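Local atomic coordinates of formiminoglutamase (Trypanosoma cruzi, PDB entry 4MXR), a protein that probably hydrolyses N-formimino-L-glutamate to L-glutamate and formamide, using a binuclear manganese centre of the arginase family. Residues A[120-125]-A[232-237]. The protein carries 1 engineered substitution. Numbering follows the deposited sequence.
Sequences GGNDQS and FFSFDV. With MN (manganese (II) ion), chain C; MN (manganese (II) ion), chain D.
The binuclear manganese centre of the arginase (ureohydrolase) fold is where N122 and D236 meet, at the C-terminal ends of the strands of the central parallel sheet. N122 lies in the loop that follows strand 114-119, D236 at the end of strand 231-236; strand 274-280 runs between those two strands, so the contact spans it. A carboxylate, a hard anionic oxygen donor, suits manganese at D236. As modelled, N122 OD1 binds the manganese of chain C at 2.1 Å, and D236 OD2 occupies a neighbouring corner of the same ion, the OD1-Mn-OD2 angle being close to 90°. The side chains come together at roughly a right angle, amide and carboxylate planes 73° apart. D236 reaches the site with CG anti to its backbone N (chi1 178°), and its OD2 bridges the ions, lying 2.2 Å from the manganese of chain C and 2.4 Å from that of chain D. A shared water bridges them too, and D146 is a ligand of both. D150 and a second water, at a long 2.5 Å, bring the ligands of the manganese of chain C to six. Behind this first shell, E281, just after strand 274-280, accepts a hydrogen bond from N122 N.

Deeper in the fold, S125 at the start of helix 125-135 faces S234, their OG atoms 3.2 Å apart. Serines fit here because each short hydroxyl can serve D278 of the middle strand: S125 OG bonds its OD2, S234 OG its OD1, so one carboxylate links helix start and strand. F232 presents a flat ring beside the serines, suited to packing by face and edge. S234 CB lies over one ring face, offset toward the rim, while S125 O approaches the edge near the ring plane, 3.5 Å from F232 CE2.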
loop_
_atom_site.group_PDB
_atom_site.type_symbol
_atom_site.label_atom_id
_atom_site.label_comp_id
_atom_site.label_asym_id
_atom_site.label_seq_id
_atom_site.Cartn_x
_atom_site.Cartn_y
_atom_site.Cartn_z
ATOM N N GLY A 120 -2.919 22.555 -5.109
ATOM C CA GLY A 120 -2.568 23.322 -6.292
ATOM C C GLY A 120 -1.515 22.640 -7.145
ATOM O O GLY A 120 -0.753 21.809 -6.650
ATOM N N GLY A 121 -1.474 22.996 -8.428
ATOM C CA GLY A 121 -0.557 22.397 -9.384
ATOM C C GLY A 121 0.894 22.802 -9.191
ATOM O O GLY A 121 1.184 23.844 -8.599
ATOM N N ASN A 122 1.805 21.984 -9.712
ATOM C CA ASN A 122 3.239 22.189 -9.525
ATOM C C ASN A 122 3.777 23.472 -10.166
ATOM O O ASN A 122 4.908 23.875 -9.898
ATOM C CB ASN A 122 4.015 20.979 -10.046
ATOM C CG ASN A 122 5.206 20.617 -9.166
ATOM O OD1 ASN A 122 5.573 19.449 -9.064
ATOM N ND2 ASN A 122 5.805 21.612 -8.525
ATOM N N ASP A 123 2.973 24.114 -11.011
ATOM C CA ASP A 123 3.378 25.390 -11.592
ATOM C C ASP A 123 3.662 26.437 -10.514
ATOM O O ASP A 123 4.351 27.425 -10.773
ATOM C CB ASP A 123 2.342 25.909 -12.597
ATOM C CG ASP A 123 0.917 25.797 -12.084
ATOM O OD1 ASP A 123 0.402 24.659 -12.005
ATOM O OD2 ASP A 123 0.304 26.843 -11.776
ATOM N N GLN A 124 3.140 26.217 -9.308
ATOM C CA GLN A 124 3.395 27.136 -8.201
ATOM C C GLN A 124 4.891 27.263 -7.895
ATOM O O GLN A 124 5.342 28.278 -7.362
ATOM C CB GLN A 124 2.620 26.723 -6.935
ATOM C CG GLN A 124 3.107 25.441 -6.253
ATOM C CD GLN A 124 2.305 25.107 -4.999
ATOM O OE1 GLN A 124 1.476 25.900 -4.551
ATOM N NE2 GLN A 124 2.543 23.926 -4.436
ATOM N N SER A 125 5.658 26.235 -8.243
ATOM C CA SER A 125 7.068 26.187 -7.875
ATOM C C SER A 125 7.929 27.203 -8.625
ATOM O O SER A 125 8.985 27.601 -8.137
ATOM C CB SER A 125 7.615 24.770 -8.056
ATOM O OG SER A 125 6.846 23.858 -7.290
ATOM N N PHE A 232 15.379 25.628 -1.497
ATOM C CA PHE A 232 13.945 25.527 -1.742
ATOM C C PHE A 232 13.590 24.036 -1.753
ATOM O O PHE A 232 14.024 23.300 -2.640
ATOM C CB PHE A 232 13.650 26.186 -3.100
ATOM C CG PHE A 232 12.226 26.044 -3.582
ATOM C CD1 PHE A 232 11.211 25.617 -2.737
ATOM C CD2 PHE A 232 11.908 26.357 -4.896
ATOM C CE1 PHE A 232 9.906 25.500 -3.203
ATOM C CE2 PHE A 232 10.612 26.249 -5.365
ATOM C CZ PHE A 232 9.607 25.818 -4.517
ATOM N N PHE A 233 12.832 23.597 -0.745
ATOM C CA PHE A 233 12.420 22.196 -0.618
ATOM C C PHE A 233 11.037 22.053 -1.248
ATOM O O PHE A 233 10.032 22.412 -0.642
ATOM C CB PHE A 233 12.399 21.778 0.861
ATOM C CG PHE A 233 12.051 20.324 1.099
ATOM C CD1 PHE A 233 12.889 19.308 0.666
ATOM C CD2 PHE A 233 10.904 19.981 1.797
ATOM C CE1 PHE A 233 12.569 17.969 0.898
ATOM C CE2 PHE A 233 10.579 18.648 2.037
ATOM C CZ PHE A 233 11.417 17.644 1.588
ATOM N N SER A 234 11.006 21.534 -2.471
ATOM C CA SER A 234 9.798 21.528 -3.298
ATOM C C SER A 234 9.293 20.102 -3.482
ATOM O O SER A 234 9.938 19.292 -4.138
ATOM C CB SER A 234 10.102 22.166 -4.659
ATOM O OG SER A 234 8.935 22.311 -5.455
ATOM N N PHE A 235 8.129 19.809 -2.905
ATOM C CA PHE A 235 7.659 18.433 -2.789
ATOM C C PHE A 235 6.383 18.169 -3.593
ATOM O O PHE A 235 5.289 18.550 -3.184
ATOM C CB PHE A 235 7.418 18.095 -1.315
ATOM C CG PHE A 235 7.686 16.653 -0.966
ATOM C CD1 PHE A 235 7.178 15.626 -1.746
ATOM C CD2 PHE A 235 8.447 16.328 0.149
ATOM C CE1 PHE A 235 7.416 14.300 -1.416
ATOM C CE2 PHE A 235 8.686 14.999 0.482
ATOM C CZ PHE A 235 8.176 13.990 -0.308
ATOM N N ASP A 236 6.536 17.509 -4.734
ATOM C CA ASP A 236 5.392 17.057 -5.516
ATOM C C ASP A 236 4.943 15.724 -4.942
ATOM O O ASP A 236 5.656 14.735 -5.061
ATOM C CB ASP A 236 5.797 16.895 -6.984
ATOM C CG ASP A 236 4.661 16.381 -7.856
ATOM O OD1 ASP A 236 3.715 15.761 -7.333
ATOM O OD2 ASP A 236 4.714 16.596 -9.078
ATOM N N VAL A 237 3.773 15.693 -4.307
ATOM C CA VAL A 237 3.345 14.485 -3.603
ATOM C C VAL A 237 3.050 13.282 -4.506
ATOM O O VAL A 237 2.747 12.203 -4.007
ATOM C CB VAL A 237 2.147 14.730 -2.646
ATOM C CG1 VAL A 237 2.557 15.653 -1.497
ATOM C CG2 VAL A 237 0.944 15.281 -3.404
HETATM MN MN MN C . 5.678 17.878 -10.525
HETATM MN MN MN D . 5.081 14.694 -10.491
HETATM O O HOH W 1 3.673 18.530 -11.779
HETATM O O HOH W 2 5.132 16.356 -12.167
#